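Local coordinates for glycoside hydrolase family protein (Novosphingobium sp. PP1Y, PDB 6Q2F), which probably cleaves terminal alpha-L-rhamnose from rhamnose-bearing glycosides, as an alpha-L-rhamnosidase with a bound sodium ion, at residues F116-L124 / A487-G496; V813-K822 / V857-I868. All coordinates share one frame; numbering follows the deposited sequence.

Contact 1: F116-L124 / A487-G496; sequences FAAHEADRL and AGPDMVGKRG
Asp122 and Arg495 form a salt bridge beside a patch where Ala118 and His119 pack on Met491 (selenomethionine); together they join helix 108-124 to the loop between helix 469-487 and strand 497-502. The grip is side-on and two-pronged: Arg495 NE reaches Asp122 OD1 at 3.1 Å, and Arg495 NH2 reaches Asp122 OD2 at 2.9 Å. The carboxylate and guanidinium planes stand 59° apart, and NE meets OD1 from above the carboxylate plane. Asp122 holds CG anti to its own N (chi1 179°), which carries the carboxylate from the helix to the loop. A water accepts from Gly496 N and lies doubtfully close to Asp122 OD1. Replacing Asp122 by an alanine removes both acceptors and would probably leave the Arg495 charge without its mate and its guanidinium freer to turn. Met491, bent at chi2 and chi3, lies over one face of the His119 ring, with SE 3.9 Å from the ring centroid and 19° off the normal. Its CE sits 3.8 Å above the plane of the Arg495 guanidinium, over its centre, so the methyl end of Met491 lies between the His119 ring and that guanidinium. Ala118 CB closes on Met491 CB at 4.0 Å. Since both segments lead into adjacent parallel strands, 127-131 and 497-502, this is helix-to-loop packing at the N-terminal end of the strands of a (beta/alpha)8 barrel.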
ATOM      1  N   PHE A 116     -12.064  15.444  25.033  1.00 24.20           N
ATOM      2  CA  PHE A 116     -11.619  16.807  24.794  1.00 22.90           C
ATOM      3  C   PHE A 116     -11.116  16.982  23.372  1.00 26.28           C
ATOM      4  O   PHE A 116     -11.429  17.981  22.724  1.00 27.71           O
ATOM      5  CB  PHE A 116     -10.521  17.165  25.781  1.00 26.49           C
ATOM      6  CG  PHE A 116     -10.059  18.580  25.664  1.00 34.19           C
ATOM      7  CD1 PHE A 116     -10.843  19.609  26.163  1.00 26.00           C
ATOM      8  CD2 PHE A 116      -8.850  18.886  25.061  1.00 31.96           C
ATOM      9  CE1 PHE A 116     -10.413  20.936  26.079  1.00 27.30           C
ATOM     10  CE2 PHE A 116      -8.416  20.210  24.965  1.00 27.76           C
ATOM     11  CZ  PHE A 116      -9.206  21.232  25.470  1.00 27.07           C
ATOM     12  N   ALA A 117     -10.324  16.029  22.877  1.00 25.80           N
ATOM     13  CA  ALA A 117      -9.884  16.081  21.487  1.00 22.52           C
ATOM     14  C   ALA A 117     -11.069  16.130  20.545  1.00 31.74           C
ATOM     15  O   ALA A 117     -11.065  16.879  19.563  1.00 28.65           O
ATOM     16  CB  ALA A 117      -9.010  14.868  21.143  1.00 19.74           C
ATOM     17  N   ALA A 118     -12.102  15.339  20.827  1.00 28.92           N
ATOM     18  CA  ALA A 118     -13.239  15.308  19.917  1.00 27.65           C
ATOM     19  C   ALA A 118     -13.977  16.639  19.940  1.00 28.29           C
ATOM     20  O   ALA A 118     -14.419  17.132  18.897  1.00 27.33           O
ATOM     21  CB  ALA A 118     -14.173  14.149  20.283  1.00 26.07           C
ATOM     22  N   HIS A 119     -14.107  17.246  21.128  1.00 28.48           N
ATOM     23  CA  HIS A 119     -14.803  18.523  21.217  1.00 31.46           C
ATOM     24  C   HIS A 119     -13.987  19.637  20.583  1.00 32.71           C
ATOM     25  O   HIS A 119     -14.550  20.573  20.004  1.00 31.54           O
ATOM     26  CB  HIS A 119     -15.126  18.852  22.675  1.00 25.91           C
ATOM     27  CG  HIS A 119     -16.396  18.220  23.157  1.00 31.38           C
ATOM     28  ND1 HIS A 119     -17.643  18.675  22.780  1.00 33.00           N
ATOM     29  CD2 HIS A 119     -16.613  17.144  23.955  1.00 28.01           C
ATOM     30  CE1 HIS A 119     -18.572  17.918  23.339  1.00 30.23           C
ATOM     31  NE2 HIS A 119     -17.974  16.993  24.071  1.00 30.91           N
ATOM     32  N   GLU A 120     -12.661  19.559  20.695  1.00 28.45           N
ATOM     33  CA  GLU A 120     -11.814  20.569  20.074  1.00 30.54           C
ATOM     34  C   GLU A 120     -11.859  20.450  18.564  1.00 35.90           C
ATOM     35  O   GLU A 120     -11.864  21.467  17.862  1.00 28.10           O
ATOM     36  CB  GLU A 120     -10.374  20.443  20.572  1.00 31.61           C
ATOM     37  CG  GLU A 120     -10.163  20.964  21.988  1.00 36.86           C
ATOM     38  CD  GLU A 120     -10.322  22.469  22.081  1.00 40.58           C
ATOM     39  OE1 GLU A 120      -9.378  23.196  21.692  1.00 39.77           O
ATOM     40  OE2 GLU A 120     -11.394  22.922  22.535  1.00 40.44           O
ATOM     41  N   ALA A 121     -11.869  19.222  18.038  1.00 30.15           N
ATOM     42  CA  ALA A 121     -11.980  19.067  16.589  1.00 27.03           C
ATOM     43  C   ALA A 121     -13.325  19.585  16.105  1.00 28.71           C
ATOM     44  O   ALA A 121     -13.402  20.291  15.097  1.00 26.96           O
ATOM     45  CB  ALA A 121     -11.790  17.603  16.190  1.00 22.88           C
ATOM     46  N   ASP A 122     -14.401  19.255  16.829  1.00 28.00           N
ATOM     47  CA  ASP A 122     -15.704  19.813  16.503  1.00 28.94           C
ATOM     48  C   ASP A 122     -15.661  21.337  16.539  1.00 30.73           C
ATOM     49  O   ASP A 122     -16.081  22.000  15.589  1.00 29.12           O
ATOM     50  CB  ASP A 122     -16.747  19.272  17.476  1.00 28.34           C
ATOM     51  CG  ASP A 122     -18.128  19.835  17.223  1.00 36.03           C
ATOM     52  OD1 ASP A 122     -18.745  19.463  16.194  1.00 34.01           O
ATOM     53  OD2 ASP A 122     -18.599  20.637  18.054  1.00 39.39           O
ATOM     54  N   ARG A 123     -15.146  21.908  17.632  1.00 31.78           N
ATOM     55  CA  ARG A 123     -15.099  23.362  17.768  1.00 31.78           C
ATOM     56  C   ARG A 123     -14.258  24.001  16.663  1.00 33.67           C
ATOM     57  O   ARG A 123     -14.620  25.052  16.122  1.00 31.41           O
ATOM     58  CB  ARG A 123     -14.535  23.731  19.135  1.00 29.25           C
ATOM     59  CG  ARG A 123     -14.265  25.209  19.315  1.00 37.77           C
ATOM     60  CD  ARG A 123     -13.808  25.515  20.745  1.00 48.59           C
ATOM     61  NE  ARG A 123     -12.402  25.174  20.959  1.00 51.51           N
ATOM     62  CZ  ARG A 123     -11.383  25.928  20.555  1.00 47.99           C
ATOM     63  NH1 ARG A 123     -11.615  27.078  19.917  1.00 51.81           N
ATOM     64  NH2 ARG A 123     -10.130  25.535  20.781  1.00 37.49           N
ATOM     65  N   LEU A 124     -13.136  23.382  16.316  1.00 27.83           N
ATOM     66  CA  LEU A 124     -12.189  23.936  15.364  1.00 27.80           C
ATOM     67  C   LEU A 124     -12.465  23.515  13.926  1.00 32.40           C
ATOM     68  O   LEU A 124     -11.727  23.926  13.025  1.00 35.44           O
ATOM     69  CB  LEU A 124     -10.767  23.534  15.764  1.00 28.60           C
ATOM     70  CG  LEU A 124     -10.323  24.191  17.066  1.00 35.88           C
ATOM     71  CD1 LEU A 124      -8.950  23.699  17.525  1.00 40.41           C
ATOM     72  CD2 LEU A 124     -10.308  25.707  16.872  1.00 36.23           C
ATOM     73  N   ALA A 487     -15.897   9.451  24.021  1.00 23.72           N
ATOM     74  CA  ALA A 487     -16.110  10.795  23.502  1.00 29.54           C
ATOM     75  C   ALA A 487     -17.487  11.344  23.839  1.00 27.43           C
ATOM     76  O   ALA A 487     -17.688  12.560  23.767  1.00 27.72           O
ATOM     77  CB  ALA A 487     -15.911  10.809  21.973  1.00 21.11           C
ATOM     78  N   GLY A 488     -18.424  10.481  24.229  1.00 30.01           N
ATOM     79  CA  GLY A 488     -19.827  10.832  24.286  1.00 24.23           C
ATOM     80  C   GLY A 488     -20.469  10.531  22.947  1.00 32.04           C
ATOM     81  O   GLY A 488     -19.857  10.741  21.896  1.00 34.43           O
ATOM     82  N   PRO A 489     -21.710  10.025  22.950  1.00 30.97           N
ATOM     83  CA  PRO A 489     -22.347   9.645  21.673  1.00 30.21           C
ATOM     84  C   PRO A 489     -22.613  10.833  20.763  1.00 30.07           C
ATOM     85  O   PRO A 489     -22.685  10.653  19.546  1.00 32.82           O
ATOM     86  CB  PRO A 489     -23.660   8.960  22.098  1.00 28.05           C
ATOM     87  CG  PRO A 489     -23.565   8.821  23.650  1.00 31.63           C
ATOM     88  CD  PRO A 489     -22.610   9.882  24.098  1.00 30.49           C
ATOM     89  N   ASP A 490     -22.731  12.047  21.308  1.00 30.99           N
ATOM     90  CA  ASP A 490     -22.859  13.229  20.463  1.00 28.22           C
ATOM     91  C   ASP A 490     -21.573  13.539  19.708  1.00 33.96           C
ATOM     92  O   ASP A 490     -21.583  14.389  18.812  1.00 33.21           O
ATOM     93  CB  ASP A 490     -23.286  14.447  21.304  1.00 32.49           C
ATOM     94  CG  ASP A 490     -22.357  14.704  22.511  1.00 62.34           C
ATOM     95  OD1 ASP A 490     -21.990  13.732  23.210  1.00 68.89           O
ATOM     96  OD2 ASP A 490     -21.988  15.882  22.763  1.00 68.95           O
HETATM   97  N   MSE A 491     -20.473  12.874  20.037  1.00 29.64           N
HETATM   98  CA  MSE A 491     -19.193  13.194  19.419  1.00 25.09           C
HETATM   99  C   MSE A 491     -18.676  12.030  18.580  1.00 24.64           C
HETATM  100  O   MSE A 491     -17.483  11.913  18.344  1.00 32.23           O
HETATM  101  CB  MSE A 491     -18.171  13.563  20.497  1.00 23.04           C
HETATM  102  CG  MSE A 491     -18.386  14.928  21.134  1.00 26.08           C
HETATM  103 SE   MSE A 491     -18.058  16.432  19.852  1.00 37.79          SE
HETATM  104  CE  MSE A 491     -19.829  17.189  19.799  1.00 33.23           C
ATOM    105  N   VAL A 492     -19.578  11.158  18.141  1.00 27.99           N
ATOM    106  CA  VAL A 492     -19.236  10.078  17.233  1.00 25.36           C
ATOM    107  C   VAL A 492     -20.296  10.059  16.135  1.00 31.17           C
ATOM    108  O   VAL A 492     -21.488   9.874  16.416  1.00 32.00           O
ATOM    109  CB  VAL A 492     -19.157   8.713  17.939  1.00 28.36           C
ATOM    110  CG1 VAL A 492     -18.816   7.643  16.930  1.00 21.98           C
ATOM    111  CG2 VAL A 492     -18.102   8.739  19.073  1.00 29.31           C
ATOM    112  N   GLY A 493     -19.868  10.251  14.890  1.00 29.46           N
ATOM    113  CA  GLY A 493     -20.817  10.264  13.784  1.00 27.73           C
ATOM    114  C   GLY A 493     -20.788  11.591  13.058  1.00 25.64           C
ATOM    115  O   GLY A 493     -19.813  11.886  12.366  1.00 23.39           O
ATOM    116  N   LYS A 494     -21.833  12.403  13.225  1.00 23.99           N
ATOM    117  CA  LYS A 494     -21.924  13.673  12.515  1.00 29.22           C
ATOM    118  C   LYS A 494     -21.049  14.758  13.129  1.00 33.32           C
ATOM    119  O   LYS A 494     -20.781  15.766  12.470  1.00 36.70           O
ATOM    120  CB  LYS A 494     -23.374  14.144  12.477  1.00 31.71           C
ATOM    121  CG  LYS A 494     -24.260  13.185  11.684  1.00 46.76           C
ATOM    122  CD  LYS A 494     -25.647  13.755  11.451  1.00 59.31           C
ATOM    123  CE  LYS A 494     -26.164  13.334  10.086  1.00 67.21           C
ATOM    124  NZ  LYS A 494     -27.407  14.063   9.710  1.00 74.11           N
ATOM    125  N   ARG A 495     -20.586  14.564  14.361  1.00 31.54           N
ATOM    126  CA  ARG A 495     -19.766  15.541  15.052  1.00 29.15           C
ATOM    127  C   ARG A 495     -18.661  14.804  15.789  1.00 29.53           C
ATOM    128  O   ARG A 495     -18.809  13.628  16.138  1.00 24.62           O
ATOM    129  CB  ARG A 495     -20.618  16.376  16.015  1.00 31.50           C
ATOM    130  CG  ARG A 495     -21.531  17.395  15.294  1.00 37.67           C
ATOM    131  CD  ARG A 495     -22.441  18.119  16.278  1.00 42.08           C
ATOM    132  NE  ARG A 495     -21.753  19.190  16.999  1.00 51.10           N
ATOM    133  CZ  ARG A 495     -22.143  19.679  18.178  1.00 56.83           C
ATOM    134  NH1 ARG A 495     -23.214  19.185  18.793  1.00 61.43           N
ATOM    135  NH2 ARG A 495     -21.449  20.655  18.754  1.00 50.96           N
ATOM    136  N   GLY A 496     -17.549  15.498  16.022  1.00 27.60           N
ATOM    137  CA  GLY A 496     -16.440  14.916  16.758  1.00 26.26           C
ATOM    138  C   GLY A 496     -15.680  13.905  15.922  1.00 29.30           C
ATOM    139  O   GLY A 496     -14.971  14.280  14.981  1.00 27.17           O
TER
HETATM  140  O   HOH W   1     -19.124  14.416  24.721  1.00 31.14           O
HETATM  141  O   HOH W   2     -17.748  18.119  14.394  1.00 31.36           O

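Contact 2: V813-K822 / V857-I868; sequences VVGGATVVGK and VGKGRVIASQDI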
ATOM      1  N   VAL A 813     -17.819  -6.442 -25.649  1.00 28.44           N
ATOM      2  CA  VAL A 813     -17.367  -6.390 -27.040  1.00 32.70           C
ATOM      3  C   VAL A 813     -18.560  -6.447 -27.989  1.00 34.84           C
ATOM      4  O   VAL A 813     -18.769  -5.542 -28.805  1.00 37.97           O
ATOM      5  CB  VAL A 813     -16.363  -7.524 -27.330  1.00 32.31           C
ATOM      6  CG1 VAL A 813     -16.029  -7.568 -28.808  1.00 29.39           C
ATOM      7  CG2 VAL A 813     -15.085  -7.336 -26.524  1.00 28.84           C
ATOM      8  N   VAL A 814     -19.376  -7.508 -27.880  1.00 31.60           N
ATOM      9  CA  VAL A 814     -20.523  -7.655 -28.783  1.00 32.35           C
ATOM     10  C   VAL A 814     -21.467  -6.457 -28.659  1.00 36.81           C
ATOM     11  O   VAL A 814     -22.111  -6.048 -29.633  1.00 33.35           O
ATOM     12  CB  VAL A 814     -21.233  -8.997 -28.525  1.00 30.71           C
ATOM     13  CG1 VAL A 814     -22.573  -9.077 -29.266  1.00 26.78           C
ATOM     14  CG2 VAL A 814     -20.330 -10.151 -29.005  1.00 31.28           C
ATOM     15  N   GLY A 815     -21.533  -5.849 -27.467  1.00 28.50           N
ATOM     16  CA  GLY A 815     -22.351  -4.664 -27.265  1.00 30.21           C
ATOM     17  C   GLY A 815     -21.739  -3.370 -27.789  1.00 37.52           C
ATOM     18  O   GLY A 815     -22.387  -2.323 -27.695  1.00 35.67           O
ATOM     19  N   GLY A 816     -20.509  -3.416 -28.298  1.00 27.63           N
ATOM     20  CA  GLY A 816     -19.914  -2.276 -28.988  1.00 30.15           C
ATOM     21  C   GLY A 816     -18.541  -1.831 -28.505  1.00 36.64           C
ATOM     22  O   GLY A 816     -17.972  -0.888 -29.059  1.00 34.42           O
ATOM     23  N   ALA A 817     -17.992  -2.485 -27.481  1.00 30.47           N
ATOM     24  CA  ALA A 817     -16.744  -2.031 -26.884  1.00 29.88           C
ATOM     25  C   ALA A 817     -15.530  -2.613 -27.603  1.00 29.12           C
ATOM     26  O   ALA A 817     -15.605  -3.625 -28.300  1.00 34.53           O
ATOM     27  CB  ALA A 817     -16.680  -2.399 -25.401  1.00 27.25           C
ATOM     28  N   THR A 818     -14.393  -1.970 -27.384  1.00 30.11           N
ATOM     29  CA  THR A 818     -13.108  -2.406 -27.912  1.00 33.54           C
ATOM     30  C   THR A 818     -12.267  -3.022 -26.803  1.00 35.46           C
ATOM     31  O   THR A 818     -12.183  -2.469 -25.699  1.00 34.07           O
ATOM     32  CB  THR A 818     -12.360  -1.226 -28.544  1.00 38.08           C
ATOM     33  OG1 THR A 818     -13.222  -0.584 -29.491  1.00 40.07           O
ATOM     34  CG2 THR A 818     -11.088  -1.689 -29.235  1.00 40.17           C
ATOM     35  N   VAL A 819     -11.651  -4.161 -27.101  1.00 36.48           N
ATOM     36  CA  VAL A 819     -10.713  -4.823 -26.202  1.00 35.64           C
ATOM     37  C   VAL A 819      -9.374  -4.920 -26.911  1.00 35.81           C
ATOM     38  O   VAL A 819      -9.308  -5.323 -28.078  1.00 36.89           O
ATOM     39  CB  VAL A 819     -11.186  -6.228 -25.777  1.00 29.43           C
ATOM     40  CG1 VAL A 819     -10.032  -7.017 -25.156  1.00 26.60           C
ATOM     41  CG2 VAL A 819     -12.335  -6.133 -24.825  1.00 27.48           C
ATOM     42  N   VAL A 820      -8.313  -4.523 -26.214  1.00 30.36           N
ATOM     43  CA  VAL A 820      -6.945  -4.658 -26.697  1.00 34.85           C
ATOM     44  C   VAL A 820      -6.264  -5.716 -25.847  1.00 33.83           C
ATOM     45  O   VAL A 820      -6.125  -5.547 -24.626  1.00 32.36           O
ATOM     46  CB  VAL A 820      -6.187  -3.328 -26.617  1.00 34.33           C
ATOM     47  CG1 VAL A 820      -4.741  -3.502 -27.109  1.00 30.06           C
ATOM     48  CG2 VAL A 820      -6.937  -2.270 -27.393  1.00 30.70           C
ATOM     49  N   GLY A 821      -5.829  -6.789 -26.483  1.00 30.14           N
ATOM     50  CA  GLY A 821      -5.132  -7.836 -25.769  1.00 30.23           C
ATOM     51  C   GLY A 821      -5.150  -9.127 -26.543  1.00 32.58           C
ATOM     52  O   GLY A 821      -5.932  -9.324 -27.471  1.00 35.70           O
ATOM     53  N   LYS A 822      -4.278 -10.035 -26.128  1.00 41.95           N
ATOM     54  CA  LYS A 822      -4.202 -11.341 -26.749  1.00 42.55           C
ATOM     55  C   LYS A 822      -5.084 -12.333 -26.002  1.00 38.31           C
ATOM     56  O   LYS A 822      -5.422 -12.151 -24.821  1.00 35.89           O
ATOM     57  CB  LYS A 822      -2.751 -11.820 -26.811  1.00 50.62           C
ATOM     58  CG  LYS A 822      -1.957 -11.057 -27.875  1.00 57.52           C
ATOM     59  CD  LYS A 822      -0.472 -11.381 -27.884  1.00 66.24           C
ATOM     60  CE  LYS A 822       0.225 -10.594 -28.991  1.00 70.09           C
ATOM     61  NZ  LYS A 822       1.716 -10.678 -28.915  1.00 74.83           N
ATOM     62  N   VAL A 857     -16.247  -7.754 -33.937  1.00 43.66           N
ATOM     63  CA  VAL A 857     -16.872  -8.819 -33.162  1.00 43.95           C
ATOM     64  C   VAL A 857     -18.173  -8.238 -32.633  1.00 36.50           C
ATOM     65  O   VAL A 857     -18.150  -7.389 -31.729  1.00 33.56           O
ATOM     66  CB  VAL A 857     -15.978  -9.292 -32.002  1.00 45.64           C
ATOM     67  CG1 VAL A 857     -16.603 -10.488 -31.261  1.00 35.53           C
ATOM     68  CG2 VAL A 857     -14.561  -9.602 -32.501  1.00 32.84           C
ATOM     69  N   GLY A 858     -19.299  -8.691 -33.180  1.00 38.02           N
ATOM     70  CA  GLY A 858     -20.542  -8.014 -32.881  1.00 36.77           C
ATOM     71  C   GLY A 858     -20.430  -6.568 -33.301  1.00 39.16           C
ATOM     72  O   GLY A 858     -19.886  -6.249 -34.362  1.00 31.40           O
ATOM     73  N   LYS A 859     -20.921  -5.666 -32.461  1.00 38.02           N
ATOM     74  CA  LYS A 859     -20.767  -4.256 -32.783  1.00 36.80           C
ATOM     75  C   LYS A 859     -19.433  -3.682 -32.311  1.00 37.52           C
ATOM     76  O   LYS A 859     -19.192  -2.493 -32.519  1.00 38.45           O
ATOM     77  CB  LYS A 859     -21.925  -3.449 -32.189  1.00 31.53           C
ATOM     78  CG  LYS A 859     -23.295  -4.042 -32.517  1.00 35.74           C
ATOM     79  CD  LYS A 859     -24.384  -2.986 -32.407  1.00 48.67           C
ATOM     80  CE  LYS A 859     -25.543  -3.456 -31.543  1.00 53.56           C
ATOM     81  NZ  LYS A 859     -26.842  -3.384 -32.266  1.00 46.24           N
ATOM     82  N   GLY A 860     -18.562  -4.491 -31.704  1.00 35.23           N
ATOM     83  CA  GLY A 860     -17.324  -4.017 -31.130  1.00 32.47           C
ATOM     84  C   GLY A 860     -16.094  -4.514 -31.863  1.00 31.96           C
ATOM     85  O   GLY A 860     -16.138  -4.882 -33.046  1.00 31.23           O
ATOM     86  N   ARG A 861     -14.977  -4.557 -31.137  1.00 33.07           N
ATOM     87  CA  ARG A 861     -13.694  -4.767 -31.790  1.00 36.70           C
ATOM     88  C   ARG A 861     -12.689  -5.329 -30.800  1.00 31.06           C
ATOM     89  O   ARG A 861     -12.632  -4.897 -29.652  1.00 31.33           O
ATOM     90  CB  ARG A 861     -13.199  -3.448 -32.389  1.00 41.79           C
ATOM     91  CG  ARG A 861     -11.849  -3.500 -33.056  1.00 40.43           C
ATOM     92  CD  ARG A 861     -11.515  -2.122 -33.589  1.00 37.27           C
ATOM     93  NE  ARG A 861     -10.339  -2.122 -34.450  1.00 39.31           N
ATOM     94  CZ  ARG A 861      -9.816  -1.020 -34.974  1.00 43.06           C
ATOM     95  NH1 ARG A 861     -10.374   0.156 -34.715  1.00 38.14           N
ATOM     96  NH2 ARG A 861      -8.735  -1.093 -35.738  1.00 40.34           N
ATOM     97  N   VAL A 862     -11.895  -6.288 -31.255  1.00 30.72           N
ATOM     98  CA  VAL A 862     -10.854  -6.918 -30.455  1.00 34.75           C
ATOM     99  C   VAL A 862      -9.557  -6.786 -31.234  1.00 34.99           C
ATOM    100  O   VAL A 862      -9.423  -7.355 -32.327  1.00 33.47           O
ATOM    101  CB  VAL A 862     -11.153  -8.395 -30.158  1.00 31.86           C
ATOM    102  CG1 VAL A 862      -9.972  -9.041 -29.419  1.00 28.88           C
ATOM    103  CG2 VAL A 862     -12.442  -8.538 -29.362  1.00 27.85           C
ATOM    104  N   ILE A 863      -8.602  -6.048 -30.677  1.00 32.30           N
ATOM    105  CA  ILE A 863      -7.284  -5.862 -31.272  1.00 32.09           C
ATOM    106  C   ILE A 863      -6.306  -6.753 -30.507  1.00 35.29           C
ATOM    107  O   ILE A 863      -6.011  -6.507 -29.333  1.00 36.50           O
ATOM    108  CB  ILE A 863      -6.859  -4.390 -31.237  1.00 37.78           C
ATOM    109  CG1 ILE A 863      -7.938  -3.527 -31.889  1.00 39.27           C
ATOM    110  CG2 ILE A 863      -5.524  -4.201 -31.931  1.00 37.90           C
ATOM    111  CD1 ILE A 863      -7.612  -2.037 -31.896  1.00 30.10           C
ATOM    112  N   ALA A 864      -5.805  -7.798 -31.167  1.00 40.76           N
ATOM    113  CA  ALA A 864      -4.968  -8.811 -30.523  1.00 39.85           C
ATOM    114  C   ALA A 864      -3.530  -8.306 -30.449  1.00 34.13           C
ATOM    115  O   ALA A 864      -2.620  -8.773 -31.130  1.00 45.77           O
ATOM    116  CB  ALA A 864      -5.071 -10.141 -31.266  1.00 42.87           C
ATOM    117  N   SER A 865      -3.347  -7.330 -29.576  1.00 35.00           N
ATOM    118  CA  SER A 865      -2.084  -6.633 -29.431  1.00 39.93           C
ATOM    119  C   SER A 865      -1.807  -6.426 -27.953  1.00 40.28           C
ATOM    120  O   SER A 865      -2.720  -6.441 -27.121  1.00 39.57           O
ATOM    121  CB  SER A 865      -2.116  -5.283 -30.169  1.00 37.78           C
ATOM    122  OG  SER A 865      -0.952  -4.532 -29.949  1.00 49.27           O
ATOM    123  N   GLN A 866      -0.524  -6.257 -27.634  1.00 37.86           N
ATOM    124  CA  GLN A 866      -0.079  -5.830 -26.312  1.00 37.97           C
ATOM    125  C   GLN A 866       0.660  -4.495 -26.414  1.00 42.64           C
ATOM    126  O   GLN A 866       1.510  -4.170 -25.583  1.00 40.67           O
ATOM    127  CB  GLN A 866       0.795  -6.901 -25.658  1.00 39.36           C
ATOM    128  CG  GLN A 866       0.155  -8.317 -25.596  1.00 46.02           C
ATOM    129  CD  GLN A 866      -1.053  -8.422 -24.643  1.00 59.63           C
ATOM    130  OE1 GLN A 866      -1.870  -9.343 -24.755  1.00 66.72           O
ATOM    131  NE2 GLN A 866      -1.160  -7.488 -23.705  1.00 62.08           N
ATOM    132  N   ASP A 867       0.329  -3.715 -27.444  1.00 41.55           N
ATOM    133  CA  ASP A 867       0.873  -2.382 -27.697  1.00 40.42           C
ATOM    134  C   ASP A 867      -0.294  -1.399 -27.598  1.00 38.00           C
ATOM    135  O   ASP A 867      -0.999  -1.160 -28.579  1.00 37.75           O
ATOM    136  CB  ASP A 867       1.544  -2.339 -29.080  1.00 44.18           C
ATOM    137  CG  ASP A 867       2.255  -1.024 -29.349  1.00 45.64           C
ATOM    138  OD1 ASP A 867       1.851   0.004 -28.768  1.00 54.27           O
ATOM    139  OD2 ASP A 867       3.219  -1.021 -30.139  1.00 51.95           O
ATOM    140  N   ILE A 868      -0.488  -0.812 -26.417  1.00 34.09           N
ATOM    141  CA  ILE A 868      -1.736  -0.096 -26.162  1.00 35.44           C
ATOM    142  C   ILE A 868      -1.807   1.183 -26.989  1.00 32.77           C
ATOM    143  O   ILE A 868      -2.870   1.549 -27.500  1.00 31.49           O
ATOM    144  CB  ILE A 868      -1.909   0.182 -24.654  1.00 35.27           C
ATOM    145  CG1 ILE A 868      -3.208   0.942 -24.388  1.00 38.75           C
ATOM    146  CG2 ILE A 868      -0.722   0.975 -24.092  1.00 28.04           C
ATOM    147  CD1 ILE A 868      -4.439   0.238 -24.880  1.00 37.95           C
TER
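Val819 bonds Arg861 and Ile863 through its backbone, joining parallel strands 818-820 and 860-863, whose axes lie 4.7 Å and 6° apart. Val819 N donates to Arg861 O at 2.8 Å, and Ile863 N to Val819 O at 2.8 Å. Before the strands, Gly816 closes helix 803-814 in a Schellman motif. There Gly860 CA fits between two carbonyls, 3.1 Å from Val813 O, in a space where a side chain would clash. The side chain of Gln866 can be traced outward. From CB, with chi1 at -53°, CG is set beside the backbone N and lies 3.9 Å from Lys822 CD. A bend at chi2 (-68°) turns CD toward the backbone N of Lys822. OE1 takes the Lys822 N-H at 2.9 Å from above the amide carbonyl plane, and also touches Lys822 CB at 3.3 Å. NE2 bonds outside the two segments, to Tyr793 OH and Leu794 O, so the amide spans both 813-822 and strand 788-794. On one face of the sheet Val862 CG2 meets Val813 CG1 at 3.8 Å, with Leu848 of helix 838-848 against both residues; on the opposite face Val820 and Ile863 pack on Ala871 of helix 868-874. Strand 818-820 thus runs between parallel partners 788-794 and 860-863, while a type II' turn from Val857 to Gly860 reverses the chain, pairing strand 854-857 antiparallel with 860-863 on the side away from 818-820.

Overall arrangement
Contact 1 and contact 2 follow in series along the chain: 116-124 and 487-496 have met before 813-822 begins. Their centres are 52 Å apart and their nearest atoms about 40 Å, so neither touches the other, and they share no sheet. Contact 1 belongs to the barrel whose parallel strands run from 56-62 to 674-677; strand 497-502, entered from its loop, leads directly to sodium ligands Asp503 and Ser504. Contact 2 lies in a later mixed sheet that includes strands 734-737 and 788-794. The two thus lie in separate alpha/beta units of one alpha-L-rhamnosidase family region, the first joining segments 363 residues apart, the second only 35.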